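Local atomic coordinates of iron aquisition yersiniabactin synthesis enzyme, YbtT (Escherichia coli, PDB entry 6BA9), a protein that acts as a low-specificity type II thioesterase that maintains production of the metallophore yersiniabactin, probably by hydrolysing thioesters on the synthetase assembly line. Residues Ala120-Ser125 against Arg210-His215. The protein carries 1 engineered substitution. Numbering follows the deposited sequence.
Sequences APHLHS and RQWLSH
Q211, in the 3-10 segment, meets the imidazole of H122 through the aliphatic part of its side chain: CG lies 3.8 Å from H122 CE1, and the two side chains cross at about a right angle. The methylene CG does the touching; the chain bends at chi2 and the carboxamide lies farther off.

W212 gives the largest share of the buried surface. Its indole NE1 donates to H122 ND1 over 3.0 Å, with an N-H...N angle of 167°. The acceptor lies close to the indole plane, whereas the donor stands 20° out of the imidazole plane. This bond satisfies the buried indole N-H and implies that H122 ND1 carries no proton. In H122, chi1 sets CG between the backbone N and the carbonyl carbon, and the rotation about chi2 presents ND1 to NE1. The imidazole and the five-membered ring of W212 meet rim to rim, centroids 5.2 Å apart. P121 makes a second contact, from over the face rather than at the edge: its CD lies 3.7 Å from the centroid of the five-membered ring of W212, 19° off the normal, a CH-pi contact. P121 CB continues the cover along the indole, 3.7 Å from W212 CZ2. Both P121 and H122 occupy the central positions of a type I turn, closed by L123 N to A120 O at 3.0 Å.

The contact thus joins two loops of the alpha/beta-hydrolase fold, one following strand 112-116 and the other leading into edge strand 216-222. Y177 also meets the indole, while F97 of helix 91-105 packs against both P121 and L213, the latter also resting on strand 190-195.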
ATOM      1  N   ALA A 120       6.877  10.598  -1.901  1.00 13.31           N
ATOM      2  CA  ALA A 120       7.266  10.703  -0.503  1.00 13.02           C
ATOM      3  C   ALA A 120       6.339  11.646   0.278  1.00 13.53           C
ATOM      4  O   ALA A 120       5.650  12.487  -0.320  1.00 14.03           O
ATOM      5  CB  ALA A 120       8.687  11.222  -0.434  1.00 13.51           C
ATOM      6  N   PRO A 121       6.310  11.533   1.620  1.00 12.93           N
ATOM      7  CA  PRO A 121       5.308  12.289   2.404  1.00 12.50           C
ATOM      8  C   PRO A 121       5.490  13.802   2.441  1.00 15.86           C
ATOM      9  O   PRO A 121       4.534  14.483   2.831  1.00 17.14           O
ATOM     10  CB  PRO A 121       5.409  11.678   3.808  1.00 12.94           C
ATOM     11  CG  PRO A 121       5.978  10.306   3.580  1.00 14.63           C
ATOM     12  CD  PRO A 121       6.940  10.485   2.440  1.00 14.43           C
ATOM     13  N   HIS A 122       6.639  14.349   2.040  1.00 15.39           N
ATOM     14  CA  HIS A 122       6.765  15.798   1.927  1.00 15.34           C
ATOM     15  C   HIS A 122       6.410  16.311   0.541  1.00 17.42           C
ATOM     16  O   HIS A 122       6.545  17.518   0.281  1.00 18.83           O
ATOM     17  CB  HIS A 122       8.181  16.252   2.310  1.00 17.02           C
ATOM     18  CG  HIS A 122       9.244  15.720   1.410  1.00 15.71           C
ATOM     19  ND1 HIS A 122       9.658  14.406   1.448  1.00 15.15           N
ATOM     20  CD2 HIS A 122       9.998  16.324   0.458  1.00 18.07           C
ATOM     21  CE1 HIS A 122      10.615  14.221   0.557  1.00 15.61           C
ATOM     22  NE2 HIS A 122      10.830  15.369  -0.068  1.00 16.94           N
ATOM     23  N   LEU A 123       5.961  15.437  -0.349  1.00 15.83           N
ATOM     24  CA  LEU A 123       5.568  15.789  -1.699  1.00 15.42           C
ATOM     25  C   LEU A 123       4.068  15.580  -1.891  1.00 15.20           C
ATOM     26  O   LEU A 123       3.370  15.064  -1.014  1.00 16.44           O
ATOM     27  CB  LEU A 123       6.355  14.951  -2.705  1.00 16.85           C
ATOM     28  CG  LEU A 123       7.885  15.008  -2.613  1.00 17.48           C
ATOM     29  CD1 LEU A 123       8.518  14.089  -3.611  1.00 20.61           C
ATOM     30  CD2 LEU A 123       8.388  16.437  -2.823  1.00 21.16           C
ATOM     31  N   HIS A 124       3.577  16.015  -3.045  1.00 18.57           N
ATOM     32  CA  HIS A 124       2.222  15.721  -3.494  1.00 17.80           C
ATOM     33  C   HIS A 124       2.281  14.921  -4.788  1.00 19.17           C
ATOM     34  O   HIS A 124       3.214  15.057  -5.583  1.00 19.64           O
ATOM     35  CB  HIS A 124       1.433  17.014  -3.758  1.00 19.94           C
ATOM     36  CG  HIS A 124       1.359  17.938  -2.583  1.00 23.11           C
ATOM     37  ND1 HIS A 124       0.356  17.871  -1.642  1.00 26.93           N
ATOM     38  CD2 HIS A 124       2.145  18.981  -2.221  1.00 27.11           C
ATOM     39  CE1 HIS A 124       0.542  18.817  -0.734  1.00 27.19           C
ATOM     40  NE2 HIS A 124       1.617  19.507  -1.066  1.00 28.03           N
ATOM     41  N   SER A 125       1.255  14.097  -5.003  1.00 16.97           N
ATOM     42  CA  SER A 125       1.102  13.407  -6.276  1.00 17.54           C
ATOM     43  C   SER A 125       0.959  14.413  -7.411  1.00 17.22           C
ATOM     44  O   SER A 125       0.349  15.473  -7.257  1.00 19.78           O
ATOM     45  CB  SER A 125      -0.146  12.518  -6.224  1.00 20.21           C
ATOM     46  OG  SER A 125      -0.341  11.884  -7.468  1.00 26.25           O
ATOM     47  N   ARG A 210      13.922   8.626   0.504  1.00 13.26           N
ATOM     48  CA  ARG A 210      15.165   8.490   1.245  1.00 14.45           C
ATOM     49  C   ARG A 210      15.313   9.567   2.307  1.00 12.80           C
ATOM     50  O   ARG A 210      16.120   9.393   3.224  1.00 15.13           O
ATOM     51  CB  ARG A 210      16.362   8.471   0.287  1.00 14.33           C
ATOM     52  CG  ARG A 210      16.399   7.233  -0.620  1.00 15.12           C
ATOM     53  CD  ARG A 210      17.661   7.155  -1.497  1.00 15.72           C
ATOM     54  NE  ARG A 210      17.724   8.287  -2.408  1.00 15.72           N
ATOM     55  CZ  ARG A 210      18.456   9.385  -2.228  1.00 15.98           C
ATOM     56  NH1 ARG A 210      19.237   9.489  -1.166  1.00 15.84           N
ATOM     57  NH2 ARG A 210      18.386  10.361  -3.120  1.00 15.88           N
ATOM     58  N   GLN A 211      14.532  10.642   2.240  1.00 13.52           N
ATOM     59  CA  GLN A 211      14.549  11.656   3.288  1.00 12.27           C
ATOM     60  C   GLN A 211      13.996  11.125   4.601  1.00 15.63           C
ATOM     61  O   GLN A 211      14.286  11.689   5.667  1.00 14.85           O
ATOM     62  CB  GLN A 211      13.719  12.873   2.874  1.00 15.50           C
ATOM     63  CG  GLN A 211      14.196  13.618   1.625  1.00 13.60           C
ATOM     64  CD  GLN A 211      15.395  14.472   1.901  1.00 14.90           C
ATOM     65  OE1 GLN A 211      15.632  14.866   3.040  1.00 18.28           O
ATOM     66  NE2 GLN A 211      16.157  14.767   0.865  1.00 15.70           N
ATOM     67  N   TRP A 212      13.219  10.040   4.550  1.00 13.34           N
ATOM     68  CA  TRP A 212      12.434   9.553   5.683  1.00 13.93           C
ATOM     69  C   TRP A 212      12.938   8.232   6.253  1.00 13.48           C
ATOM     70  O   TRP A 212      12.386   7.745   7.251  1.00 14.75           O
ATOM     71  CB  TRP A 212      10.977   9.371   5.214  1.00 13.04           C
ATOM     72  CG  TRP A 212      10.313  10.626   4.820  1.00 12.68           C
ATOM     73  CD1 TRP A 212      10.374  11.250   3.610  1.00 13.25           C
ATOM     74  CD2 TRP A 212       9.486  11.447   5.649  1.00 13.55           C
ATOM     75  NE1 TRP A 212       9.623  12.403   3.634  1.00 13.34           N
ATOM     76  CE2 TRP A 212       9.079  12.548   4.881  1.00 14.77           C
ATOM     77  CE3 TRP A 212       9.055  11.353   6.977  1.00 15.43           C
ATOM     78  CZ2 TRP A 212       8.249  13.536   5.384  1.00 14.46           C
ATOM     79  CZ3 TRP A 212       8.238  12.335   7.469  1.00 15.26           C
ATOM     80  CH2 TRP A 212       7.841  13.415   6.680  1.00 15.75           C
ATOM     81  N   LEU A 213      13.960   7.623   5.652  1.00 13.16           N
ATOM     82  CA  LEU A 213      14.312   6.230   5.893  1.00 13.19           C
ATOM     83  C   LEU A 213      15.819   6.122   6.071  1.00 16.31           C
ATOM     84  O   LEU A 213      16.580   6.447   5.153  1.00 15.86           O
ATOM     85  CB  LEU A 213      13.846   5.374   4.710  1.00 13.75           C
ATOM     86  CG  LEU A 213      12.350   5.413   4.394  1.00 12.65           C
ATOM     87  CD1 LEU A 213      12.067   4.713   3.055  1.00 15.58           C
ATOM     88  CD2 LEU A 213      11.559   4.765   5.519  1.00 15.27           C
ATOM     89  N   SER A 214      16.256   5.669   7.248  1.00 14.63           N
ATOM     90  CA  SER A 214      17.693   5.579   7.539  1.00 15.10           C
ATOM     91  C   SER A 214      18.396   4.412   6.862  1.00 16.22           C
ATOM     92  O   SER A 214      19.622   4.473   6.645  1.00 18.73           O
ATOM     93  CB  SER A 214      17.895   5.474   9.046  1.00 17.14           C
ATOM     94  OG  SER A 214      17.416   6.656   9.644  1.00 19.47           O
ATOM     95  N   HIS A 215      17.688   3.336   6.536  1.00 14.46           N
ATOM     96  CA  HIS A 215      18.286   2.101   6.030  1.00 14.02           C
ATOM     97  C   HIS A 215      17.448   1.680   4.834  1.00 15.54           C
ATOM     98  O   HIS A 215      16.434   0.984   4.989  1.00 17.02           O
ATOM     99  CB  HIS A 215      18.339   1.026   7.105  1.00 16.18           C
ATOM    100  CG  HIS A 215      19.147   1.438   8.293  1.00 19.35           C
ATOM    101  ND1 HIS A 215      18.595   1.618   9.544  1.00 21.87           N
ATOM    102  CD2 HIS A 215      20.455   1.758   8.405  1.00 23.18           C
ATOM    103  CE1 HIS A 215      19.538   2.022  10.380  1.00 26.15           C
ATOM    104  NE2 HIS A 215      20.672   2.114   9.715  1.00 27.94           N
TER